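Local coordinates for inositol 2-dehydrogenase/D-chiro-inositol 3-dehydrogenase (Lactobacillus casei, PDB 4MIY), which catalyses the NAD-dependent oxidation of myo-inositol and D-chiro-inositol to 2-keto-myo-inositol and 1-keto-D-chiro-inositol, respectively, at residues D19-V24 with T284-F289; E138-G143 with G247-P252; E167-D172 with D210-T215; A201-E206 with H229-Y234; A314-R319 with V327-A332. All coordinates share one frame; numbering follows the deposited sequence.

Interaction 1: residues D19-V24 with T284-F289; sequences DRLTNV and TEVQEF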
# COMPACT_ATOMS: atom_id res chain seq x y z
N ASP A 19 -21.89 7.89 -28.14
CA ASP A 19 -20.84 6.92 -28.29
C ASP A 19 -21.11 5.66 -27.44
O ASP A 19 -20.93 4.56 -27.88
CB ASP A 19 -19.50 7.55 -27.91
CG ASP A 19 -18.36 6.64 -28.14
OD1 ASP A 19 -18.22 6.20 -29.26
OD2 ASP A 19 -17.63 6.35 -27.20
N ARG A 20 -21.53 5.88 -26.22
CA ARG A 20 -21.89 4.80 -25.33
C ARG A 20 -22.99 3.93 -25.92
O ARG A 20 -22.86 2.75 -25.99
CB ARG A 20 -22.29 5.33 -23.94
CG ARG A 20 -21.10 5.49 -23.00
CD ARG A 20 -21.42 5.93 -21.61
NE ARG A 20 -21.60 7.35 -21.49
CZ ARG A 20 -20.62 8.23 -21.30
NH1 ARG A 20 -19.37 7.85 -21.20
NH2 ARG A 20 -20.92 9.48 -21.18
N LEU A 21 -24.04 4.57 -26.39
CA LEU A 21 -25.19 3.86 -26.90
C LEU A 21 -24.91 3.19 -28.22
O LEU A 21 -25.49 2.21 -28.53
CB LEU A 21 -26.38 4.79 -27.03
CG LEU A 21 -26.83 5.37 -25.71
CD1 LEU A 21 -27.69 6.49 -25.97
CD2 LEU A 21 -27.57 4.38 -24.87
N THR A 22 -23.96 3.72 -28.96
CA THR A 22 -23.68 3.24 -30.31
C THR A 22 -22.57 2.24 -30.39
O THR A 22 -22.61 1.29 -31.14
CB THR A 22 -23.31 4.45 -31.19
OG1 THR A 22 -24.38 5.39 -31.13
CG2 THR A 22 -23.07 4.06 -32.60
N ASN A 23 -21.55 2.49 -29.62
CA ASN A 23 -20.35 1.76 -29.77
C ASN A 23 -20.04 0.86 -28.60
O ASN A 23 -19.53 -0.20 -28.77
CB ASN A 23 -19.22 2.74 -30.05
CG ASN A 23 -19.35 3.40 -31.40
OD1 ASN A 23 -19.71 2.76 -32.35
ND2 ASN A 23 -19.08 4.67 -31.47
N VAL A 24 -20.36 1.30 -27.41
CA VAL A 24 -19.86 0.64 -26.21
C VAL A 24 -20.84 -0.37 -25.61
O VAL A 24 -20.47 -1.47 -25.31
CB VAL A 24 -19.48 1.68 -25.16
CG1 VAL A 24 -18.94 1.03 -23.89
CG2 VAL A 24 -18.46 2.67 -25.72
N THR A 284 -21.83 1.68 -16.79
CA THR A 284 -22.74 0.90 -15.96
C THR A 284 -24.10 1.56 -15.76
O THR A 284 -25.11 0.93 -15.84
CB THR A 284 -22.09 0.56 -14.62
OG1 THR A 284 -20.92 -0.22 -14.87
CG2 THR A 284 -23.01 -0.24 -13.76
N GLU A 285 -24.07 2.85 -15.54
CA GLU A 285 -25.24 3.65 -15.35
C GLU A 285 -26.18 3.65 -16.55
O GLU A 285 -27.33 3.40 -16.42
CB GLU A 285 -24.77 5.04 -15.02
CG GLU A 285 -25.68 6.13 -15.30
CD GLU A 285 -25.05 7.52 -15.14
OE1 GLU A 285 -25.35 8.12 -14.15
OE2 GLU A 285 -24.34 7.98 -16.02
N VAL A 286 -25.63 3.87 -17.71
CA VAL A 286 -26.40 3.90 -18.92
C VAL A 286 -26.87 2.52 -19.34
O VAL A 286 -27.97 2.36 -19.80
CB VAL A 286 -25.62 4.60 -20.03
CG1 VAL A 286 -26.38 4.55 -21.29
CG2 VAL A 286 -25.37 6.00 -19.65
N GLN A 287 -26.06 1.50 -19.12
CA GLN A 287 -26.49 0.17 -19.46
C GLN A 287 -27.65 -0.25 -18.61
O GLN A 287 -28.54 -0.90 -19.08
CB GLN A 287 -25.36 -0.83 -19.30
CG GLN A 287 -25.71 -2.22 -19.79
CD GLN A 287 -25.87 -2.29 -21.28
OE1 GLN A 287 -24.93 -2.26 -22.02
NE2 GLN A 287 -27.10 -2.43 -21.70
N GLU A 288 -27.65 0.13 -17.34
CA GLU A 288 -28.75 -0.21 -16.48
C GLU A 288 -30.06 0.49 -16.92
O GLU A 288 -31.10 -0.12 -16.95
CB GLU A 288 -28.45 0.15 -15.04
CG GLU A 288 -29.49 -0.32 -14.06
CD GLU A 288 -29.28 0.23 -12.68
OE1 GLU A 288 -29.60 1.38 -12.46
OE2 GLU A 288 -28.76 -0.49 -11.86
N PHE A 289 -29.98 1.75 -17.29
CA PHE A 289 -31.13 2.48 -17.77
C PHE A 289 -31.71 1.78 -19.01
O PHE A 289 -32.87 1.51 -19.07
CB PHE A 289 -30.76 3.93 -18.05
CG PHE A 289 -31.88 4.75 -18.63
CD1 PHE A 289 -32.87 5.24 -17.84
CD2 PHE A 289 -31.94 4.99 -19.96
CE1 PHE A 289 -33.91 5.96 -18.40
CE2 PHE A 289 -32.97 5.71 -20.48
CZ PHE A 289 -33.93 6.18 -19.71
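Leu-21 and Val-286 make the tight part of this helix-helix contact. The two side chains meet at about a right angle, and Leu-21 CD2 lies 3.8 Å from Val-286 CG1. The leucine's CB does not aim straight at the other helix; its branched end closes the distance. Val-286 spreads its two methyls across the junction. With CG1 anti to the backbone N (chi1 176°), that methyl goes to Leu-21, while CG2 is left for the aliphatic stem of Arg-20. This second touch is looser, Arg-20 CD standing 4.4 Å from Val-286 CG2. Helix 12-24 is the first helix of the NAD-binding Rossmann fold, entered from strand 3-8 through a glycine-rich turn that fits the GxGxxG pattern. Helix 279-294 comes from the C-terminal part of the chain, so the contact ties chain regions some 260 residues apart. The Arg-20 side chain comes within about 7 Å of the bound NAD, nearest atoms, without touching it. Its NE is hydrogen-bonded to His-17 ND1. The carboxylate of Glu-285 is farther off, its OE2 6.2 Å from Arg-20 NE, too distant for a salt bridge. Away from the apolar junction, Asp-19 and Asn-23 lie on the more solvent-exposed side of helix 12-24. There Asn-23 ND2 donates to Asp-19 OD1 over 2.8 Å in a nearly straight bond (174°), with the acceptor in the plane of the amide. The last turn also widens to the pi type, where Val-24 N makes a weak bond to Asp-19 O.

Interaction 2: residues E138-G143 with G247-P252; sequences EKLDTG and GELQLP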
# COMPACT_ATOMS: atom_id res chain seq x y z
N GLU A 138 -21.52 -1.25 0.19
CA GLU A 138 -21.93 -2.59 0.54
C GLU A 138 -21.26 -3.14 1.76
O GLU A 138 -21.90 -3.67 2.60
CB GLU A 138 -21.76 -3.51 -0.67
CG GLU A 138 -22.72 -3.17 -1.78
CD GLU A 138 -22.56 -4.06 -2.99
OE1 GLU A 138 -22.02 -5.16 -2.81
OE2 GLU A 138 -22.97 -3.65 -4.09
N LYS A 139 -19.96 -2.94 1.89
CA LYS A 139 -19.27 -3.33 3.09
C LYS A 139 -19.78 -2.61 4.33
O LYS A 139 -19.93 -3.19 5.34
CB LYS A 139 -17.76 -3.14 2.92
CG LYS A 139 -16.87 -3.84 3.90
CD LYS A 139 -16.95 -5.31 3.78
CE LYS A 139 -15.86 -5.98 4.52
NZ LYS A 139 -16.17 -7.41 4.71
N LEU A 140 -20.02 -1.32 4.21
CA LEU A 140 -20.54 -0.53 5.30
C LEU A 140 -21.89 -1.10 5.78
O LEU A 140 -22.11 -1.26 6.94
CB LEU A 140 -20.71 0.91 4.85
CG LEU A 140 -21.38 1.85 5.84
CD1 LEU A 140 -20.55 1.96 7.07
CD2 LEU A 140 -21.62 3.19 5.23
N ASP A 141 -22.71 -1.49 4.84
CA ASP A 141 -24.03 -1.99 5.14
C ASP A 141 -24.05 -3.36 5.81
O ASP A 141 -25.06 -3.75 6.33
CB ASP A 141 -24.89 -1.98 3.88
CG ASP A 141 -25.26 -0.59 3.43
OD1 ASP A 141 -25.09 0.36 4.19
OD2 ASP A 141 -25.72 -0.45 2.31
N THR A 142 -22.95 -4.09 5.79
CA THR A 142 -22.85 -5.32 6.55
C THR A 142 -22.82 -5.12 8.06
O THR A 142 -22.99 -6.04 8.80
CB THR A 142 -21.62 -6.16 6.18
OG1 THR A 142 -20.43 -5.49 6.57
CG2 THR A 142 -21.60 -6.42 4.71
N GLY A 143 -22.52 -3.91 8.48
CA GLY A 143 -22.38 -3.61 9.88
C GLY A 143 -21.01 -3.81 10.50
O GLY A 143 -20.84 -3.61 11.66
N GLY A 247 -14.62 0.51 13.55
CA GLY A 247 -13.59 0.45 12.56
C GLY A 247 -13.76 1.52 11.52
O GLY A 247 -14.56 2.38 11.66
N GLU A 248 -12.97 1.43 10.45
CA GLU A 248 -13.04 2.37 9.36
C GLU A 248 -13.03 1.67 7.99
O GLU A 248 -12.51 0.60 7.86
CB GLU A 248 -11.86 3.37 9.39
CG GLU A 248 -11.67 4.15 10.66
CD GLU A 248 -10.52 5.17 10.59
OE1 GLU A 248 -9.81 5.18 9.62
OE2 GLU A 248 -10.38 5.93 11.54
N LEU A 249 -13.59 2.34 7.00
CA LEU A 249 -13.53 1.90 5.62
C LEU A 249 -13.08 3.01 4.73
O LEU A 249 -13.51 4.09 4.87
CB LEU A 249 -14.91 1.41 5.13
CG LEU A 249 -15.42 0.09 5.70
CD1 LEU A 249 -16.95 -0.05 5.64
CD2 LEU A 249 -14.75 -1.05 5.02
N GLN A 250 -12.19 2.71 3.80
CA GLN A 250 -11.82 3.71 2.82
C GLN A 250 -11.62 3.14 1.42
O GLN A 250 -11.38 1.98 1.25
CB GLN A 250 -10.62 4.54 3.27
CG GLN A 250 -9.31 3.89 3.21
CD GLN A 250 -8.17 4.81 3.70
OE1 GLN A 250 -8.19 5.30 4.80
NE2 GLN A 250 -7.22 5.06 2.86
N LEU A 251 -11.73 4.00 0.43
CA LEU A 251 -11.48 3.59 -0.92
C LEU A 251 -10.03 3.23 -1.12
O LEU A 251 -9.18 3.84 -0.57
CB LEU A 251 -11.80 4.70 -1.86
CG LEU A 251 -13.26 4.95 -2.08
CD1 LEU A 251 -13.37 6.12 -3.05
CD2 LEU A 251 -13.93 3.77 -2.71
N PRO A 252 -9.76 2.20 -1.92
CA PRO A 252 -8.42 1.73 -2.16
C PRO A 252 -7.66 2.63 -3.09
O PRO A 252 -8.16 3.57 -3.66
CB PRO A 252 -8.65 0.41 -2.85
CG PRO A 252 -9.85 0.53 -3.47
CD PRO A 252 -10.72 1.35 -2.60
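Lys-139 O is gripped twice from within its own segment, while the lysine's side chain packs against Leu-249. Thr-142 OG1 donates to this carbonyl oxygen over 2.7 Å, lying in the carbonyl plane at a C=O...O angle of 148°. The amide Thr-142 N reaches Lys-139 O as well, at 3.2 Å. One residue on, Gly-143 leaves the helical conformation with positive phi (88°), a backbone that would force a side chain against the preceding carbonyl oxygen. Across the contact, Leu-249 alone supplies the strand's share, and its two methyls divide the work. CD1 sits against the helix backbone, 3.6 Å from Leu-140 N, and also lies 4.0 Å from Leu-140 CB. CD2 takes the lysine stem, meeting Lys-139 CG at 3.7 Å with the two side chains crossing at about a right angle. Helix 131-141 is thus joined to strand 248-250, the outermost strand of the large mixed sheet within this chain, in the C-terminal alpha/beta domain, consistent with a Gfo/Idh/MocA-family enzyme. That edge is not the end of the sheet in the assembly: Glu-248, Leu-249 and Gln-250 form an antiparallel ladder with a strand of the second subunit, whose Leu-260 packs on Leu-249. The inner neighbour is strand 237-244, where Val-242 touches Leu-140. Although the CB of Lys-139 points at the strand, its chain bends at chi2 (65°), and the ammonium end is led away from Leu-249, leaving the apolar CB and CG as the part that does the packing.

Interaction 3: residues E167-D172 with D210-T215; sequences EMAITD and DPQLAT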
# COMPACT_ATOMS: atom_id res chain seq x y z
N GLU A 167 -19.57 29.23 -7.97
CA GLU A 167 -20.78 28.48 -7.82
C GLU A 167 -20.66 27.07 -8.39
O GLU A 167 -21.27 26.17 -7.90
CB GLU A 167 -21.91 29.26 -8.44
CG GLU A 167 -22.20 30.60 -7.74
CD GLU A 167 -21.23 31.81 -8.05
OE1 GLU A 167 -20.43 31.83 -8.98
OE2 GLU A 167 -21.29 32.79 -7.29
N MET A 168 -19.86 26.92 -9.41
CA MET A 168 -19.62 25.63 -10.02
C MET A 168 -18.86 24.67 -9.12
O MET A 168 -18.92 23.50 -9.32
CB MET A 168 -18.91 25.80 -11.34
CG MET A 168 -19.86 26.26 -12.43
SD MET A 168 -19.14 27.08 -13.83
CE MET A 168 -18.28 25.78 -14.60
N ALA A 169 -18.17 25.20 -8.13
CA ALA A 169 -17.58 24.34 -7.14
C ALA A 169 -18.64 23.51 -6.48
O ALA A 169 -18.39 22.42 -6.07
CB ALA A 169 -16.83 25.15 -6.10
N ILE A 170 -19.83 24.06 -6.37
CA ILE A 170 -20.98 23.31 -5.88
C ILE A 170 -21.68 22.56 -7.02
O ILE A 170 -21.78 21.38 -7.00
CB ILE A 170 -22.01 24.22 -5.15
CG1 ILE A 170 -21.37 25.08 -4.08
CG2 ILE A 170 -23.15 23.41 -4.56
CD1 ILE A 170 -20.53 24.38 -3.11
N THR A 171 -22.11 23.27 -8.03
CA THR A 171 -23.02 22.69 -8.97
C THR A 171 -22.38 21.66 -9.92
O THR A 171 -23.07 20.83 -10.43
CB THR A 171 -23.77 23.78 -9.78
OG1 THR A 171 -22.83 24.56 -10.49
CG2 THR A 171 -24.54 24.64 -8.91
N ASP A 172 -21.09 21.76 -10.16
CA ASP A 172 -20.42 20.86 -11.07
C ASP A 172 -19.54 19.82 -10.36
O ASP A 172 -19.33 18.76 -10.85
CB ASP A 172 -19.59 21.64 -12.09
CG ASP A 172 -20.45 22.29 -13.17
OD1 ASP A 172 -21.66 22.05 -13.19
OD2 ASP A 172 -19.91 23.02 -13.98
N ASP A 210 -10.78 28.59 -3.86
CA ASP A 210 -10.23 27.26 -3.89
C ASP A 210 -9.05 27.18 -2.95
O ASP A 210 -8.15 27.94 -3.04
CB ASP A 210 -9.80 26.91 -5.29
CG ASP A 210 -9.53 25.42 -5.48
OD1 ASP A 210 -10.39 24.62 -5.13
OD2 ASP A 210 -8.49 25.11 -5.99
N PRO A 211 -9.06 26.21 -2.05
CA PRO A 211 -10.04 25.15 -1.89
C PRO A 211 -11.28 25.55 -1.15
O PRO A 211 -11.36 26.65 -0.72
CB PRO A 211 -9.25 24.09 -1.11
CG PRO A 211 -8.27 24.77 -0.45
CD PRO A 211 -7.85 25.92 -1.31
N GLN A 212 -12.24 24.65 -1.05
CA GLN A 212 -13.44 24.86 -0.25
C GLN A 212 -13.65 23.66 0.66
O GLN A 212 -13.36 22.55 0.27
CB GLN A 212 -14.68 25.10 -1.11
CG GLN A 212 -14.54 26.31 -1.96
CD GLN A 212 -15.78 26.72 -2.69
OE1 GLN A 212 -16.87 26.47 -2.28
NE2 GLN A 212 -15.58 27.38 -3.79
N LEU A 213 -14.12 23.90 1.86
CA LEU A 213 -14.44 22.84 2.77
C LEU A 213 -15.93 22.81 2.96
O LEU A 213 -16.51 23.81 3.28
CB LEU A 213 -13.76 23.08 4.09
CG LEU A 213 -12.23 23.05 4.07
CD1 LEU A 213 -11.67 23.55 5.35
CD2 LEU A 213 -11.74 21.66 3.80
N ALA A 214 -16.55 21.65 2.73
CA ALA A 214 -17.97 21.47 2.90
C ALA A 214 -18.25 20.54 4.05
O ALA A 214 -17.74 19.45 4.07
CB ALA A 214 -18.58 20.93 1.63
N THR A 215 -19.02 21.00 5.01
CA THR A 215 -19.44 20.19 6.11
C THR A 215 -20.95 19.98 6.07
O THR A 215 -21.70 20.91 6.03
CB THR A 215 -19.06 20.79 7.46
OG1 THR A 215 -17.65 20.96 7.53
CG2 THR A 215 -19.46 19.91 8.55
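Gln-212 lays its amide against the methyl of Ala-169, joining strand 212-218 of the mixed sheet to the start of helix 168-185 in the C-terminal alpha/beta domain. The incoming chain begins at Asp-210, whose carboxylate is spent elsewhere, OD1 accepting from Val-230 N. A cis peptide bond then leads into Pro-211, which faces a different partner and packs on Leu-149 of the third subunit. Gln-212, the first residue of the strand, carries the contact. Its CG is anti to the carbonyl carbon (chi1 -61°) and the chain is extended beyond CG, an arrangement that delivers the amide group to the helix. The nitrogen comes nearest: Gln-212 NE2 is 3.4 Å from Ala-169 CB. The amide carbon follows, Gln-212 CD lying 3.9 Å from Ala-169 CB. The meeting of amide and methyl is purely van der Waals; the polar atoms of this buried group are satisfied outside the two segments, NE2 donating to His-209 O and OE1 accepting from Gln-321 NE2. Two bonds of this kind, to different parts of the chain, should hold the amide against rotation. Next comes Leu-213, on the other side of the strand from the helix. Ala-214 again points its methyl toward the helix, but its CB stays 6.2 Å from Ile-170 CD1, too far to touch; Ile-194 of the adjoining strand packs beside it. On the helix side, Ile-170 adds a peripheral touch: although its CB is not aimed at the strand, the chain end comes nearer, and CD1 stands 4.3 Å from Gln-212 OE1.

Interaction 4: residues A201-E206 with H229-Y234; sequences AEVRNE and HVTAQY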
# COMPACT_ATOMS: atom_id res chain seq x y z
N ALA A 201 -2.73 30.07 -4.56
CA ALA A 201 -2.12 30.89 -5.58
C ALA A 201 -2.33 30.39 -6.98
O ALA A 201 -2.03 31.09 -7.91
CB ALA A 201 -0.65 31.05 -5.31
N GLU A 202 -2.87 29.19 -7.12
CA GLU A 202 -3.08 28.61 -8.44
C GLU A 202 -4.37 29.05 -9.11
O GLU A 202 -4.55 28.80 -10.26
CB GLU A 202 -3.01 27.08 -8.43
CG GLU A 202 -1.75 26.47 -7.91
CD GLU A 202 -0.54 26.81 -8.72
OE1 GLU A 202 0.50 27.12 -8.11
OE2 GLU A 202 -0.62 26.77 -9.93
N VAL A 203 -5.24 29.73 -8.39
CA VAL A 203 -6.50 30.17 -8.92
C VAL A 203 -6.31 31.34 -9.88
O VAL A 203 -5.63 32.27 -9.58
CB VAL A 203 -7.49 30.57 -7.81
CG1 VAL A 203 -8.71 31.15 -8.40
CG2 VAL A 203 -7.87 29.39 -6.96
N ARG A 204 -6.92 31.23 -11.04
CA ARG A 204 -6.79 32.18 -12.12
C ARG A 204 -8.13 32.76 -12.49
O ARG A 204 -8.23 33.51 -13.43
CB ARG A 204 -6.22 31.49 -13.35
CG ARG A 204 -4.81 31.03 -13.23
CD ARG A 204 -3.94 32.19 -12.91
NE ARG A 204 -3.11 32.68 -14.00
CZ ARG A 204 -2.94 33.97 -14.27
NH1 ARG A 204 -3.52 34.88 -13.52
NH2 ARG A 204 -2.18 34.37 -15.28
N ASN A 205 -9.16 32.38 -11.75
CA ASN A 205 -10.52 32.70 -12.12
C ASN A 205 -11.18 33.67 -11.18
O ASN A 205 -11.21 33.45 -10.00
CB ASN A 205 -11.37 31.42 -12.16
CG ASN A 205 -11.00 30.50 -13.29
OD1 ASN A 205 -9.91 30.50 -13.76
ND2 ASN A 205 -11.94 29.72 -13.72
N GLU A 206 -11.78 34.71 -11.73
CA GLU A 206 -12.43 35.68 -10.91
C GLU A 206 -13.52 35.07 -10.06
O GLU A 206 -14.38 34.42 -10.55
CB GLU A 206 -12.99 36.85 -11.74
CG GLU A 206 -13.47 38.05 -10.94
CD GLU A 206 -14.04 39.19 -11.79
OE1 GLU A 206 -14.00 40.34 -11.33
OE2 GLU A 206 -14.58 38.90 -12.87
N HIS A 229 -11.04 20.71 -4.02
CA HIS A 229 -9.79 21.32 -4.41
C HIS A 229 -9.60 21.14 -5.89
O HIS A 229 -9.17 20.12 -6.32
CB HIS A 229 -8.61 20.72 -3.64
CG HIS A 229 -7.33 21.48 -3.78
ND1 HIS A 229 -6.13 20.99 -3.35
CD2 HIS A 229 -7.08 22.68 -4.33
CE1 HIS A 229 -5.19 21.87 -3.61
NE2 HIS A 229 -5.74 22.91 -4.19
N VAL A 230 -9.90 22.17 -6.66
CA VAL A 230 -10.00 22.05 -8.10
C VAL A 230 -8.84 22.63 -8.91
O VAL A 230 -8.82 22.52 -10.10
CB VAL A 230 -11.36 22.60 -8.63
CG1 VAL A 230 -12.51 21.90 -7.98
CG2 VAL A 230 -11.46 24.08 -8.45
N THR A 231 -7.87 23.19 -8.22
CA THR A 231 -6.63 23.64 -8.83
C THR A 231 -5.42 22.93 -8.22
O THR A 231 -4.36 23.48 -8.13
CB THR A 231 -6.43 25.18 -8.72
OG1 THR A 231 -6.31 25.57 -7.36
CG2 THR A 231 -7.56 25.94 -9.33
N ALA A 232 -5.63 21.70 -7.84
CA ALA A 232 -4.67 20.93 -7.09
C ALA A 232 -3.40 20.54 -7.80
O ALA A 232 -2.49 20.11 -7.18
CB ALA A 232 -5.36 19.67 -6.57
N GLN A 233 -3.41 20.66 -9.12
CA GLN A 233 -2.28 20.43 -10.01
C GLN A 233 -1.89 18.95 -10.26
O GLN A 233 -1.67 18.56 -11.36
CB GLN A 233 -1.04 21.24 -9.63
CG GLN A 233 -1.28 22.73 -9.45
CD GLN A 233 -1.82 23.40 -10.68
OE1 GLN A 233 -1.23 23.36 -11.71
NE2 GLN A 233 -2.96 24.00 -10.56
N TYR A 234 -1.83 18.17 -9.21
CA TYR A 234 -1.16 16.88 -9.29
C TYR A 234 -1.96 15.80 -10.03
O TYR A 234 -1.40 14.92 -10.56
CB TYR A 234 -0.74 16.37 -7.89
CG TYR A 234 -1.83 15.74 -7.06
CD1 TYR A 234 -2.16 14.43 -7.21
CD2 TYR A 234 -2.50 16.46 -6.13
CE1 TYR A 234 -3.13 13.86 -6.46
CE2 TYR A 234 -3.49 15.90 -5.38
CZ TYR A 234 -3.79 14.60 -5.54
OH TYR A 234 -4.78 14.01 -4.82
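Glu-202 and Gln-233 pack their bent side chains against each other, with carboxylate and amide planes 48° apart. Glu-202 OE2 lies 3.7 Å from Gln-233 CD, and Glu-202 CB is equally close, 3.7 Å, to Gln-233 NE2. Next to them Thr-231 fills the angle between Glu-202 and Val-203: its OG1 is 3.8 Å from Glu-202 CB, and its CG2 is 4.2 Å from Val-203 CG2. These are van der Waals contacts; the polar bonds that fix the groups come from the next shell. Gln-233 NE2 donates to Thr-231 O over 2.9 Å, fairly straight (163°) but from well above the carbonyl plane, and also to Asn-159 OD1. The Thr-231 hydroxyl, set between backbone N and carbonyl carbon by chi1 64°, is hydrogen-bonded to Asp-210 OD2. Gln-233 has positive phi at the centre of a classic gamma turn, marked by a weak Tyr-234 N to Ala-232 O bond. Cutting Gln-233 back to an alanine is likely to deprive Thr-231 O and Asn-159 OD1 of their side-chain donor and to leave the Glu-202 chain without the amide it rests on, freer to swing. Both segments are loops at one end of the mixed sheet: 201-206 links strand 189-195 to 212-218, and 229-234 leads from strand 223-229 to 237-244, with Glu-245 of the third subunit bonded to Ala-201 N.

Interaction 5: residues A314-R319 with V327-A332; sequences AAAANR and VLINVA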
# COMPACT_ATOMS: atom_id res chain seq x y z
N ALA A 314 -27.66 21.86 -2.99
CA ALA A 314 -26.80 22.74 -3.74
C ALA A 314 -27.16 24.20 -3.53
O ALA A 314 -26.33 25.04 -3.45
CB ALA A 314 -26.83 22.41 -5.20
N ALA A 315 -28.43 24.47 -3.43
CA ALA A 315 -28.86 25.81 -3.20
C ALA A 315 -28.49 26.28 -1.79
O ALA A 315 -28.10 27.39 -1.60
CB ALA A 315 -30.32 25.89 -3.44
N ALA A 316 -28.63 25.39 -0.82
CA ALA A 316 -28.19 25.68 0.53
C ALA A 316 -26.68 25.97 0.57
O ALA A 316 -26.24 26.84 1.25
CB ALA A 316 -28.56 24.59 1.47
N ALA A 317 -25.93 25.24 -0.21
CA ALA A 317 -24.51 25.42 -0.27
C ALA A 317 -24.14 26.72 -0.97
O ALA A 317 -23.24 27.40 -0.55
CB ALA A 317 -23.90 24.25 -1.00
N ASN A 318 -24.83 27.04 -2.05
CA ASN A 318 -24.62 28.33 -2.70
C ASN A 318 -24.94 29.51 -1.74
O ASN A 318 -24.25 30.49 -1.72
CB ASN A 318 -25.35 28.42 -4.03
CG ASN A 318 -24.74 27.56 -5.12
OD1 ASN A 318 -25.44 26.95 -5.90
ND2 ASN A 318 -23.43 27.55 -5.20
N ARG A 319 -25.92 29.33 -0.90
CA ARG A 319 -26.22 30.34 0.08
C ARG A 319 -25.09 30.46 1.08
O ARG A 319 -24.64 31.52 1.38
CB ARG A 319 -27.53 30.00 0.76
CG ARG A 319 -27.96 30.95 1.83
CD ARG A 319 -29.44 30.80 2.20
NE ARG A 319 -30.32 30.56 1.06
CZ ARG A 319 -30.97 31.53 0.42
NH1 ARG A 319 -30.87 32.79 0.80
NH2 ARG A 319 -31.76 31.23 -0.60
N VAL A 327 -26.17 26.60 6.75
CA VAL A 327 -27.53 26.65 6.26
C VAL A 327 -28.29 25.34 6.53
O VAL A 327 -27.84 24.29 6.18
CB VAL A 327 -27.55 26.97 4.79
CG1 VAL A 327 -28.95 27.00 4.27
CG2 VAL A 327 -26.87 28.25 4.52
N LEU A 328 -29.47 25.43 7.12
CA LEU A 328 -30.25 24.26 7.42
C LEU A 328 -30.91 23.68 6.21
O LEU A 328 -31.23 24.37 5.30
CB LEU A 328 -31.27 24.54 8.49
CG LEU A 328 -30.74 24.98 9.84
CD1 LEU A 328 -31.87 25.05 10.79
CD2 LEU A 328 -29.71 24.10 10.39
N ILE A 329 -31.09 22.38 6.25
CA ILE A 329 -31.75 21.61 5.21
C ILE A 329 -32.83 20.72 5.82
O ILE A 329 -32.61 20.03 6.77
CB ILE A 329 -30.75 20.68 4.49
CG1 ILE A 329 -29.74 21.48 3.70
CG2 ILE A 329 -31.46 19.75 3.57
CD1 ILE A 329 -28.56 20.66 3.31
N ASN A 330 -34.01 20.75 5.24
CA ASN A 330 -35.12 19.98 5.73
C ASN A 330 -35.81 19.39 4.56
O ASN A 330 -36.56 20.03 3.92
CB ASN A 330 -36.10 20.87 6.45
CG ASN A 330 -37.21 20.12 7.06
OD1 ASN A 330 -37.07 18.95 7.39
ND2 ASN A 330 -38.34 20.78 7.23
N VAL A 331 -35.54 18.15 4.27
CA VAL A 331 -36.12 17.60 3.09
C VAL A 331 -37.31 16.77 3.47
O VAL A 331 -37.29 16.07 4.46
CB VAL A 331 -35.12 16.76 2.37
CG1 VAL A 331 -34.11 17.66 1.74
CG2 VAL A 331 -34.46 15.85 3.34
N ALA A 332 -38.37 16.90 2.68
CA ALA A 332 -39.61 16.22 3.00
C ALA A 332 -39.43 14.75 2.86
O ALA A 332 -38.60 14.29 2.10
CB ALA A 332 -40.73 16.68 2.14
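Val-327 straddles the helix surface at Ala-316, one methyl on the alanine's side chain and the other on its backbone. CG1 is anti to the valine's own backbone N (chi1 179°) and meets Ala-316 CB at 3.7 Å. CG2 comes up to the oxygen end of the carbonyl, 3.6 Å from Ala-316 O, and extends to the next helical turn, where it is 4.0 Å from Arg-319 CG. Arg-319 and Val-327 cross at about a right angle, and the arginine touches through its aliphatic CB and CG, on the exposed side of the contact. Here helix 304-323 turns back into strand 327-328, a short alpha-beta connection that adds an antiparallel edge strand beside 189-195 in the mixed sheet. The backbone of Val-327 is paired with Ile-192 of that strand, and Ile-192 also touches Ala-316. A glycine in place of Val-327 would probably open a gap above Ala-316 and leave the stem of Arg-319 without its apolar partner. Ile-329, two residues along, is not aimed at the helix by its CB, yet its CG1 rests 4.0 Å from Ala-316 CB, giving that one small methyl two branched neighbours.

How the interactions relate
Interactions 3, 4 and 5 form a cluster on one side of the chain's centre. Centres of 3 and 4 are 12 Å apart and joined through Asp-210; those of 3 and 5 are 14 Å apart, with Ile-170 packed on helix 304-323. Interactions 2, 3 and 5 engage strands of the same mixed sheet, and interaction 4 its connecting loops. Interaction 1 stands 29 to 33 Å from the other centres, at the Rossmann fold. Along the chain its two segments bracket interactions 2, 3 and 4; 3 and 4 interleave, and 5 follows. Interaction 1 ties the NAD-binding region to the C-terminal domain, whose sheet also builds subunit contacts.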